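Local coordinates for mbDLG-3 protein (Monosiga brevicollis, PDB 6X1N) that probably binds the C-terminal tails of partner proteins, and perhaps protein kinases, through this third PDZ domain of a Dlg-type scaffold, at residues A[4-12]-A[87-95]; A[35-43]-A[54-62]. All coordinates share one frame; numbering follows the deposited sequence. Where two conformers were deposited one is given.

Contact 1 (A[4-12]-A[87-95]); sequences DLRTVTLYK and GVMTLNLTA
Strands 6-11 and 88-95 run antiparallel, their axes 4.6 Å apart at the closest and their directions 161° from one another, with Arg6, Val8 and Leu10 in hydrogen-bonded pairs with Leu93, Leu91 and Met89. Each of these three pairs is closed by two backbone bonds, the shortest from Leu10 N to Met89 O at 2.7 Å; a further bond, from Lys12 N to Gly87 O, carries the pairing past the strand end. The same six residues send their side chains to the inner face. There Leu10 CD1 meets Leu91 CD1 at 4.0 Å and Val8 CG2 reaches Leu93 CD1 at 4.2 Å, apolar contacts that Leu10 extends to Phe19 and Ala48. In Arg6 the bend at chi3 (-80°) brings the guanidinium obliquely alongside Leu93, so that NH1 lies 3.8 Å from Leu93 CB. NH1 is gripped by Asp59 in a salt bridge and by the carbonyl of Gln54, while NH2 meets water 1 in the guanidinium plane; the water also joins Asp4 O and Ala95 N, bridging the start of strand 6-11 to the end of strand 88-95. Thr7, Thr9 and Tyr11 look the other way, with Asn92, Thr90 and Val88. On that more polar face, Thr9 OG1 and Thr90 OG1 are linked by a weak 3.4 Å hydrogen bond, and Thr9 CG2 packs on Val88 CG1 at 3.9 Å. Thr7 OG1 stands beside Asn92 OD1 without bonding to it. Pairing of the first and last core strands, which brings the two ends of the domain side by side, is characteristic of the PDZ fold.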
loop_
_atom_site.group_PDB
_atom_site.type_symbol
_atom_site.label_atom_id
_atom_site.label_comp_id
_atom_site.label_asym_id
_atom_site.label_seq_id
_atom_site.Cartn_x
_atom_site.Cartn_y
_atom_site.Cartn_z
ATOM N N ASP A 4 12.241 -10.093 0.459
ATOM C CA ASP A 4 11.726 -8.781 0.827
ATOM C C ASP A 4 10.456 -8.457 0.054
ATOM O O ASP A 4 9.606 -7.699 0.538
ATOM C CB ASP A 4 12.734 -7.686 0.491
ATOM C CG ASP A 4 13.965 -7.700 1.359
ATOM O OD1 ASP A 4 13.888 -8.043 2.561
ATOM O OD2 ASP A 4 15.021 -7.308 0.820
ATOM N N LEU A 5 10.329 -8.978 -1.159
ATOM C CA LEU A 5 9.183 -8.706 -2.012
ATOM C C LEU A 5 8.087 -9.706 -1.677
ATOM O O LEU A 5 8.280 -10.918 -1.838
ATOM C CB LEU A 5 9.593 -8.836 -3.478
ATOM C CG LEU A 5 8.553 -8.398 -4.507
ATOM C CD1 LEU A 5 8.316 -6.898 -4.409
ATOM C CD2 LEU A 5 8.999 -8.811 -5.906
ATOM N N ARG A 6 6.958 -9.206 -1.176
ATOM C CA ARG A 6 5.845 -10.037 -0.740
ATOM C C ARG A 6 4.665 -9.844 -1.681
ATOM O O ARG A 6 4.320 -8.709 -2.035
ATOM C CB ARG A 6 5.431 -9.680 0.691
ATOM C CG ARG A 6 6.322 -10.336 1.727
ATOM C CD ARG A 6 6.181 -9.711 3.119
ATOM N NE ARG A 6 6.947 -8.472 3.259
ATOM C CZ ARG A 6 6.432 -7.251 3.412
ATOM N NH1 ARG A 6 5.119 -7.055 3.469
ATOM N NH2 ARG A 6 7.261 -6.218 3.521
ATOM N N THR A 7 4.051 -10.944 -2.090
ATOM C CA THR A 7 2.834 -10.917 -2.889
ATOM C C THR A 7 1.739 -11.471 -1.994
ATOM O O THR A 7 1.799 -12.631 -1.576
ATOM C CB THR A 7 2.991 -11.744 -4.164
ATOM O OG1 THR A 7 4.050 -11.195 -4.961
ATOM C CG2 THR A 7 1.711 -11.691 -4.965
ATOM N N VAL A 8 0.765 -10.634 -1.668
ATOM C CA VAL A 8 -0.234 -10.937 -0.653
ATOM C C VAL A 8 -1.607 -10.724 -1.266
ATOM O O VAL A 8 -1.841 -9.709 -1.929
ATOM C CB VAL A 8 -0.058 -10.017 0.571
ATOM C CG1 VAL A 8 -1.114 -10.313 1.619
ATOM C CG2 VAL A 8 1.345 -10.171 1.154
ATOM N N THR A 9 -2.512 -11.667 -1.052
ATOM C CA THR A 9 -3.911 -11.480 -1.407
ATOM C C THR A 9 -4.702 -11.319 -0.123
ATOM O O THR A 9 -4.648 -12.183 0.758
ATOM C CB THR A 9 -4.447 -12.660 -2.214
ATOM O OG1 THR A 9 -3.740 -12.738 -3.456
ATOM C CG2 THR A 9 -5.932 -12.473 -2.493
ATOM N N LEU A 10 -5.399 -10.203 0.002
ATOM C CA LEU A 10 -6.257 -9.940 1.141
ATOM C C LEU A 10 -7.706 -10.020 0.701
ATOM O O LEU A 10 -8.052 -9.603 -0.409
ATOM C CB LEU A 10 -6.008 -8.544 1.707
ATOM C CG LEU A 10 -4.592 -8.220 2.185
ATOM C CD1 LEU A 10 -4.554 -6.784 2.677
ATOM C CD2 LEU A 10 -4.157 -9.170 3.283
ATOM N N TYR A 11 -8.548 -10.536 1.582
ATOM C CA TYR A 11 -9.981 -10.600 1.364
ATOM C C TYR A 11 -10.659 -9.689 2.380
ATOM O O TYR A 11 -10.329 -9.729 3.569
ATOM C CB TYR A 11 -10.460 -12.045 1.500
ATOM C CG TYR A 11 -11.949 -12.191 1.602
ATOM C CD1 TYR A 11 -12.783 -11.730 0.598
ATOM C CD2 TYR A 11 -12.523 -12.799 2.707
ATOM C CE1 TYR A 11 -14.157 -11.861 0.696
ATOM C CE2 TYR A 11 -13.889 -12.944 2.811
ATOM C CZ TYR A 11 -14.700 -12.471 1.804
ATOM O OH TYR A 11 -16.065 -12.609 1.905
ATOM N N LYS A 12 -11.598 -8.863 1.908
ATOM C CA LYS A 12 -12.163 -7.812 2.749
ATOM C C LYS A 12 -12.793 -8.379 4.015
ATOM O O LYS A 12 -12.662 -7.798 5.097
ATOM C CB LYS A 12 -13.172 -7.007 1.936
ATOM C CG LYS A 12 -13.864 -5.911 2.708
ATOM C CD LYS A 12 -14.814 -5.138 1.809
ATOM C CE LYS A 12 -15.359 -3.918 2.524
ATOM N NZ LYS A 12 -16.296 -3.142 1.665
ATOM N N GLY A 87 -14.273 -7.625 -3.099
ATOM C CA GLY A 87 -13.628 -7.888 -1.826
ATOM C C GLY A 87 -12.238 -8.482 -1.895
ATOM O O GLY A 87 -11.735 -8.941 -0.866
ATOM N N VAL A 88 -11.593 -8.499 -3.058
ATOM C CA VAL A 88 -10.284 -9.119 -3.221
ATOM C C VAL A 88 -9.260 -8.042 -3.550
ATOM O O VAL A 88 -9.507 -7.174 -4.398
ATOM C CB VAL A 88 -10.304 -10.220 -4.294
ATOM C CG1 VAL A 88 -8.933 -10.840 -4.431
ATOM C CG2 VAL A 88 -11.332 -11.281 -3.930
ATOM N N MET A 89 -8.117 -8.089 -2.873
ATOM C CA MET A 89 -7.027 -7.157 -3.116
ATOM C C MET A 89 -5.725 -7.940 -3.191
ATOM O O MET A 89 -5.360 -8.626 -2.231
ATOM C CB MET A 89 -6.956 -6.131 -1.987
ATOM C CG MET A 89 -5.859 -5.111 -2.178
ATOM S SD MET A 89 -5.569 -4.089 -0.724
ATOM C CE MET A 89 -7.119 -3.195 -0.611
ATOM N N THR A 90 -5.019 -7.839 -4.311
ATOM C CA THR A 90 -3.695 -8.427 -4.440
ATOM C C THR A 90 -2.683 -7.293 -4.399
ATOM O O THR A 90 -2.889 -6.253 -5.032
ATOM C CB THR A 90 -3.565 -9.248 -5.721
ATOM O OG1 THR A 90 -4.530 -10.311 -5.696
ATOM C CG2 THR A 90 -2.178 -9.856 -5.808
ATOM N N LEU A 91 -1.614 -7.484 -3.630
ATOM C CA LEU A 91 -0.605 -6.463 -3.390
ATOM C C LEU A 91 0.774 -7.031 -3.674
ATOM O O LEU A 91 1.055 -8.185 -3.341
ATOM C CB LEU A 91 -0.602 -6.056 -1.916
ATOM C CG LEU A 91 -1.885 -5.465 -1.348
ATOM C CD1 LEU A 91 -1.793 -5.453 0.169
ATOM C CD2 LEU A 91 -2.099 -4.068 -1.871
ATOM N N ASN A 92 1.638 -6.215 -4.269
ATOM C CA ASN A 92 3.075 -6.443 -4.271
ATOM C C ASN A 92 3.672 -5.414 -3.329
ATOM O O ASN A 92 3.526 -4.206 -3.562
ATOM C CB ASN A 92 3.671 -6.250 -5.663
ATOM C CG ASN A 92 3.586 -7.487 -6.510
ATOM O OD1 ASN A 92 2.542 -8.129 -6.593
ATOM N ND2 ASN A 92 4.696 -7.837 -7.152
ATOM N N LEU A 93 4.311 -5.889 -2.265
ATOM C CA LEU A 93 4.785 -5.060 -1.168
ATOM C C LEU A 93 6.269 -5.290 -0.946
ATOM O O LEU A 93 6.777 -6.403 -1.118
ATOM C CB LEU A 93 4.100 -5.484 0.141
ATOM C CG LEU A 93 2.581 -5.385 0.175
ATOM C CD1 LEU A 93 2.034 -6.025 1.440
ATOM C CD2 LEU A 93 2.131 -3.944 0.095
ATOM N N THR A 94 6.964 -4.251 -0.506
ATOM C CA THR A 94 8.314 -4.430 0.013
ATOM C C THR A 94 8.601 -3.326 1.019
ATOM O O THR A 94 8.154 -2.191 0.840
ATOM C CB THR A 94 9.347 -4.464 -1.126
ATOM O OG1 THR A 94 10.590 -5.004 -0.650
ATOM C CG2 THR A 94 9.561 -3.072 -1.722
ATOM N N ALA A 95 9.291 -3.667 2.101
ATOM C CA ALA A 95 9.615 -2.653 3.092
ATOM C C ALA A 95 10.537 -1.621 2.464
ATOM O O ALA A 95 11.510 -1.970 1.792
ATOM C CB ALA A 95 10.293 -3.299 4.303
HETATM O O HOH W 1 10.062 -6.325 2.794
#

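Contact 2 (A[35-43]-A[54-62]); sequences PVGIFISRI and QVFEGDQIL
Ile38 and Ile40 share three backbone hydrogen bonds with 54-62: Ile61 N to Ile38 O at 2.8 Å, Ile40 N to Asp59 O, and Gly58 N to Ile40 O. The strand axes lie 138° apart, so the antiparallel pairing is strongly twisted. The third bond attaches the type II turn 56-59; within the turn Phe56 N donates to Asp59 OD2 from above the carboxylate plane, a carboxylate also paired with Arg6. Apolar contacts gather round Ile40. Its CD1 touches Ile61 CD1 at 3.6 Å, the two side chains crossing at about a right angle, and also meets Val55 CG1, which Ile43 CD1 approaches as well. Ile38 CG2 reaches the same Ile61 CD1 at 3.9 Å. The aromatic contact is a CH-pi interaction: Gln60 CA sits over one face of the Phe39 ring, 4.0 Å from its centroid, while Gly58 O lies at the ring edge. A chi1 of -179° carries CG of Gln60 away from the backbone N, and the extended chain runs on past this ring toward Gly37, its amide plane 26° from the ring plane. Water-mediated contacts finish the join. Gln60 NE2 donates to water 2, held by Val36 O, and to water 3, which binds Ile38 N and Ile61 O; Gln60 OE1 takes Asn96. Glu57 reaches Ser41 O through water 4 and Ile43 N through water 5, and its OE2 bonds Tyr100. Strand 19-22 pairs with 38-43 beyond this contact, with a classic beta bulge where Ser41 and Arg42 both face Ser20, while helix 97-102 packs Met99 on Phe39 and strand 88-95 lays Leu91 and Leu93 against Ile61.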
loop_
_atom_site.group_PDB
_atom_site.type_symbol
_atom_site.label_atom_id
_atom_site.label_comp_id
_atom_site.label_asym_id
_atom_site.label_seq_id
_atom_site.Cartn_x
_atom_site.Cartn_y
_atom_site.Cartn_z
ATOM N N PRO A 35 9.265 12.862 -2.000
ATOM C CA PRO A 35 8.753 11.508 -1.782
ATOM C C PRO A 35 7.740 11.134 -2.849
ATOM O O PRO A 35 6.982 11.966 -3.354
ATOM C CB PRO A 35 8.098 11.588 -0.400
ATOM C CG PRO A 35 7.777 13.036 -0.219
ATOM C CD PRO A 35 8.842 13.801 -0.948
ATOM N N VAL A 36 7.748 9.855 -3.203
ATOM C CA VAL A 36 6.879 9.343 -4.251
ATOM C C VAL A 36 6.660 7.865 -3.968
ATOM O O VAL A 36 7.508 7.196 -3.368
ATOM C CB VAL A 36 7.503 9.627 -5.642
ATOM C CG1 VAL A 36 8.843 8.926 -5.783
ATOM C CG2 VAL A 36 6.565 9.268 -6.783
ATOM N N GLY A 37 5.511 7.363 -4.390
ATOM C CA GLY A 37 5.115 5.996 -4.117
ATOM C C GLY A 37 4.021 5.925 -3.065
ATOM O O GLY A 37 3.790 6.853 -2.286
ATOM N N ILE A 38 3.322 4.803 -3.067
ATOM C CA ILE A 38 2.234 4.537 -2.131
ATOM C C ILE A 38 2.771 3.648 -1.024
ATOM O O ILE A 38 3.498 2.684 -1.294
ATOM C CB ILE A 38 1.076 3.839 -2.865
ATOM C CG1 ILE A 38 0.542 4.726 -3.998
ATOM C CG2 ILE A 38 -0.029 3.455 -1.877
ATOM C CD1 ILE A 38 0.094 6.096 -3.531
ATOM N N PHE A 39 2.412 3.955 0.225
ATOM C CA PHE A 39 2.931 3.250 1.391
ATOM C C PHE A 39 1.823 2.836 2.342
ATOM O O PHE A 39 0.798 3.511 2.451
ATOM C CB PHE A 39 3.934 4.130 2.133
ATOM C CG PHE A 39 5.243 4.192 1.443
ATOM C CD1 PHE A 39 5.401 4.962 0.312
ATOM C CD2 PHE A 39 6.300 3.424 1.880
ATOM C CE1 PHE A 39 6.602 4.971 -0.358
ATOM C CE2 PHE A 39 7.501 3.446 1.219
ATOM C CZ PHE A 39 7.651 4.201 0.103
ATOM N N ILE A 40 2.041 1.725 3.038
ATOM C CA ILE A 40 1.185 1.350 4.158
ATOM C C ILE A 40 1.548 2.241 5.333
ATOM O O ILE A 40 2.706 2.260 5.771
ATOM C CB ILE A 40 1.381 -0.124 4.519
ATOM C CG1 ILE A 40 1.157 -1.025 3.302
ATOM C CG2 ILE A 40 0.501 -0.483 5.715
ATOM C CD1 ILE A 40 -0.238 -1.310 2.969
ATOM N N SER A 41 0.572 2.988 5.843
ATOM C CA SER A 41 0.799 3.889 6.965
ATOM C C SER A 41 0.267 3.375 8.298
ATOM O O SER A 41 0.583 3.975 9.328
ATOM C CB SER A 41 0.202 5.272 6.669
ATOM O OG SER A 41 -1.172 5.152 6.336
ATOM N N ARG A 42 -0.519 2.298 8.319
ATOM C CA ARG A 42 -0.962 1.755 9.598
ATOM C C ARG A 42 -1.554 0.382 9.354
ATOM O O ARG A 42 -2.256 0.175 8.365
ATOM C CB ARG A 42 -2.046 2.658 10.212
ATOM C CG ARG A 42 -2.352 2.400 11.667
ATOM C CD ARG A 42 -1.268 2.912 12.583
ATOM N NE ARG A 42 -1.735 2.810 13.965
ATOM C CZ ARG A 42 -2.047 3.841 14.748
ATOM N NH1 ARG A 42 -1.902 5.086 14.316
ATOM N NH2 ARG A 42 -2.477 3.621 15.984
ATOM N N ILE A 43 -1.288 -0.542 10.272
ATOM C CA ILE A 43 -1.976 -1.829 10.314
ATOM C C ILE A 43 -3.018 -1.752 11.420
ATOM O O ILE A 43 -2.671 -1.526 12.586
ATOM C CB ILE A 43 -1.001 -2.983 10.580
ATOM C CG1 ILE A 43 0.122 -2.989 9.542
ATOM C CG2 ILE A 43 -1.743 -4.304 10.582
ATOM C CD1 ILE A 43 -0.352 -3.124 8.091
ATOM N N GLN A 54 1.637 -10.437 6.864
ATOM C CA GLN A 54 2.600 -10.199 5.796
ATOM C C GLN A 54 2.432 -8.822 5.172
ATOM O O GLN A 54 2.879 -8.596 4.045
ATOM C CB GLN A 54 2.535 -11.299 4.737
ATOM C CG GLN A 54 3.096 -12.636 5.225
ATOM C CD GLN A 54 4.621 -12.618 5.403
ATOM O OE1 GLN A 54 5.373 -12.688 4.425
ATOM N NE2 GLN A 54 5.080 -12.541 6.654
ATOM N N VAL A 55 1.801 -7.902 5.889
ATOM C CA VAL A 55 1.596 -6.526 5.459
ATOM C C VAL A 55 2.044 -5.640 6.609
ATOM O O VAL A 55 1.551 -5.802 7.732
ATOM C CB VAL A 55 0.117 -6.264 5.127
ATOM C CG1 VAL A 55 -0.087 -4.841 4.644
ATOM C CG2 VAL A 55 -0.406 -7.293 4.108
ATOM N N PHE A 56 2.974 -4.720 6.352
ATOM C CA PHE A 56 3.593 -3.965 7.424
ATOM C C PHE A 56 3.544 -2.473 7.143
ATOM O O PHE A 56 3.727 -2.027 6.006
ATOM C CB PHE A 56 5.074 -4.347 7.591
ATOM C CG PHE A 56 5.314 -5.816 7.793
ATOM C CD1 PHE A 56 4.621 -6.522 8.756
ATOM C CD2 PHE A 56 6.238 -6.482 7.009
ATOM C CE1 PHE A 56 4.864 -7.875 8.939
ATOM C CE2 PHE A 56 6.475 -7.823 7.182
ATOM C CZ PHE A 56 5.793 -8.523 8.147
ATOM N N GLU A 57 3.376 -1.689 8.202
ATOM C CA GLU A 57 3.595 -0.259 8.080
ATOM C C GLU A 57 4.994 -0.000 7.528
ATOM O O GLU A 57 5.953 -0.695 7.876
ATOM C CB GLU A 57 3.434 0.402 9.445
ATOM C CG GLU A 57 3.627 1.892 9.344
ATOM C CD GLU A 57 3.349 2.638 10.622
ATOM O OE1 GLU A 57 2.745 2.056 11.560
ATOM O OE2 GLU A 57 3.752 3.826 10.671
ATOM N N GLY A 58 5.100 0.969 6.625
ATOM C CA GLY A 58 6.357 1.258 5.968
ATOM C C GLY A 58 6.625 0.450 4.722
ATOM O O GLY A 58 7.673 0.649 4.086
ATOM N N ASP A 59 5.724 -0.445 4.343
ATOM C CA ASP A 59 5.835 -1.126 3.059
ATOM C C ASP A 59 5.471 -0.164 1.938
ATOM O O ASP A 59 4.489 0.584 2.034
ATOM C CB ASP A 59 4.831 -2.280 2.962
ATOM C CG ASP A 59 5.226 -3.500 3.755
ATOM O OD1 ASP A 59 6.395 -3.602 4.194
ATOM O OD2 ASP A 59 4.358 -4.389 3.862
ATOM N N GLN A 60 6.234 -0.211 0.850
ATOM C CA GLN A 60 5.774 0.395 -0.387
ATOM C C GLN A 60 4.841 -0.579 -1.085
ATOM O O GLN A 60 5.157 -1.771 -1.213
ATOM C CB GLN A 60 6.948 0.746 -1.296
ATOM C CG GLN A 60 6.456 1.395 -2.574
ATOM C CD GLN A 60 7.517 2.146 -3.342
ATOM O OE1 GLN A 60 8.704 2.097 -3.014
ATOM N NE2 GLN A 60 7.091 2.848 -4.393
ATOM N N ILE A 61 3.676 -0.079 -1.502
ATOM C CA ILE A 61 2.760 -0.848 -2.333
ATOM C C ILE A 61 3.188 -0.598 -3.774
ATOM O O ILE A 61 2.866 0.436 -4.359
ATOM C CB ILE A 61 1.301 -0.447 -2.119
ATOM C CG1 ILE A 61 0.919 -0.439 -0.634
ATOM C CG2 ILE A 61 0.408 -1.402 -2.896
ATOM C CD1 ILE A 61 -0.560 -0.084 -0.393
ATOM N N LEU A 62 3.910 -1.553 -4.357
ATOM C CA LEU A 62 4.387 -1.384 -5.727
ATOM C C LEU A 62 3.249 -1.541 -6.726
ATOM O O LEU A 62 3.206 -0.846 -7.752
ATOM C CB LEU A 62 5.508 -2.377 -6.020
ATOM C CG LEU A 62 6.766 -2.176 -5.170
ATOM C CD1 LEU A 62 7.701 -3.388 -5.262
ATOM C CD2 LEU A 62 7.497 -0.908 -5.580
HETATM O O HOH W 2 8.712 5.274 -5.103
HETATM O O HOH W 3 4.126 2.823 -5.010
HETATM O O HOH W 4 1.853 5.879 10.907
HETATM O O HOH W 5 0.873 0.065 12.094
#

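Contacts 1 and 2 belong to one curled antiparallel sheet, their centres about 11 Å apart, and meet where strand 88-95 borders strand 59-64. Thr94 O and Gln60 N, 2.8 Å apart, probably form a hydrogen bond across that border, and Ala95 CA packs on Asp59 OD1 at 3.5 Å. Glycerol, probably from crystallisation, hydrogen-bonds Arg6 NE of contact 1 and Gln54 OE1 of contact 2. In PDZ domains generally, peptides bind in the groove between the strand and helix corresponding to 19-22 and 74-82; strand 38-43 of contact 2 is the sheet neighbour of 19-22, whereas strand 6-11 of contact 1 lies on another part of the sheet.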